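PDB 3TBN: iron-binding zinc finger CDGSH type domain-containing protein from Magnetospirillum magneticum, which binds two 2Fe-2S clusters, one at each of its two CDGSH motifs. Local coordinates for residues 72-75 with 76-79. Numbering follows the deposited sequence.
Sequences KASK and APPL
An ST turn in the cluster-binding loop of the second CDGSH motif joins Ser74 to Ala76, and the same hydroxyl also reaches Leu79, exemplifying how one side chain can organise a short irregular segment. Ser74 OG accepts a hydrogen bond from the Ala76 amide, with N to OG 2.9 Å and an N-H...O angle of 156°. Ser74 OG in turn donates to Leu79 O over 2.7 Å, approaching this carbonyl almost end-on at 166°. One oxygen serves as acceptor and donor, which should fix the rotation of the side chain. With OG set anti to the backbone N (chi1 175°), it lies beside its own carbonyl carbon, on the side where the chain curls back. Ser74 and Pro78 occupy the S/T and proline positions of the family signature C-X-C-X2-(S/T)-X3-P-X-C-D-G-(S/T)-H, and Ser74 also touches the 2Fe-2S cluster. The peptide bond before Pro78 is cis, and the chain turns back there: Leu79 N bonds to Ala76 O at 3.2 Å, closing a type VIa beta turn with Pro77 and Pro78 at its corners. Pro77 CD lies 3.5 Å from Ser74 O. Asp81 OD2, at the cluster site, accepts a hydrogen bond from Lys75 N.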
loop_
_atom_site.group_PDB
_atom_site.type_symbol
_atom_site.label_atom_id
_atom_site.label_comp_id
_atom_site.label_asym_id
_atom_site.label_seq_id
_atom_site.Cartn_x
_atom_site.Cartn_y
_atom_site.Cartn_z
ATOM N N LYS A 72 -4.459 1.539 -1.685
ATOM C CA LYS A 72 -3.340 2.319 -2.225
ATOM C C LYS A 72 -3.623 3.820 -2.337
ATOM O O LYS A 72 -2.819 4.564 -2.899
ATOM C CB LYS A 72 -2.837 1.723 -3.546
ATOM C CG LYS A 72 -2.605 0.209 -3.482
ATOM C CD LYS A 72 -1.835 -0.213 -2.232
ATOM C CE LYS A 72 -1.591 -1.718 -2.201
ATOM N NZ LYS A 72 -0.916 -2.145 -0.940
ATOM N N ALA A 73 -4.732 4.264 -1.751
ATOM C CA ALA A 73 -5.122 5.670 -1.807
ATOM C C ALA A 73 -4.990 6.409 -0.468
ATOM O O ALA A 73 -5.355 7.576 -0.377
ATOM C CB ALA A 73 -6.544 5.794 -2.338
ATOM N N SER A 74 -4.468 5.759 0.567
ATOM C CA SER A 74 -4.276 6.439 1.841
ATOM C C SER A 74 -3.515 7.745 1.654
ATOM O O SER A 74 -2.567 7.817 0.871
ATOM C CB SER A 74 -3.502 5.557 2.807
ATOM O OG SER A 74 -3.233 6.282 3.992
ATOM N N LYS A 75 -3.919 8.772 2.394
ATOM C CA LYS A 75 -3.187 10.031 2.405
ATOM C C LYS A 75 -2.024 9.998 3.397
ATOM O O LYS A 75 -1.259 10.956 3.492
ATOM C CB LYS A 75 -4.126 11.197 2.728
ATOM C CG LYS A 75 -4.965 11.673 1.547
ATOM C CD LYS A 75 -6.142 10.756 1.272
ATOM C CE LYS A 75 -7.255 11.482 0.521
ATOM N NZ LYS A 75 -6.944 11.707 -0.917
ATOM N N ALA A 76 -1.902 8.897 4.135
ATOM C CA ALA A 76 -0.821 8.710 5.098
ATOM C C ALA A 76 -0.156 7.356 4.859
ATOM O O ALA A 76 -0.078 6.520 5.757
ATOM C CB ALA A 76 -1.360 8.795 6.514
ATOM N N PRO A 77 0.325 7.126 3.630
ATOM C CA PRO A 77 0.934 5.826 3.340
ATOM C C PRO A 77 2.116 5.566 4.270
ATOM O O PRO A 77 2.813 6.510 4.646
ATOM C CB PRO A 77 1.390 5.968 1.883
ATOM C CG PRO A 77 1.522 7.442 1.662
ATOM C CD PRO A 77 0.465 8.072 2.510
ATOM N N PRO A 78 2.373 4.296 4.613
ATOM C CA PRO A 78 1.765 3.075 4.075
ATOM C C PRO A 78 0.564 2.547 4.856
ATOM O O PRO A 78 0.106 1.446 4.567
ATOM C CB PRO A 78 2.907 2.075 4.200
ATOM C CG PRO A 78 3.574 2.479 5.480
ATOM C CD PRO A 78 3.513 3.985 5.496
ATOM N N LEU A 79 0.087 3.296 5.845
ATOM C CA LEU A 79 -0.959 2.803 6.732
ATOM C C LEU A 79 -2.341 3.265 6.282
ATOM O O LEU A 79 -2.490 4.325 5.679
ATOM C CB LEU A 79 -0.690 3.260 8.168
ATOM C CG LEU A 79 0.657 2.816 8.740
ATOM C CD1 LEU A 79 0.801 3.310 10.168
ATOM C CD2 LEU A 79 0.818 1.304 8.673
#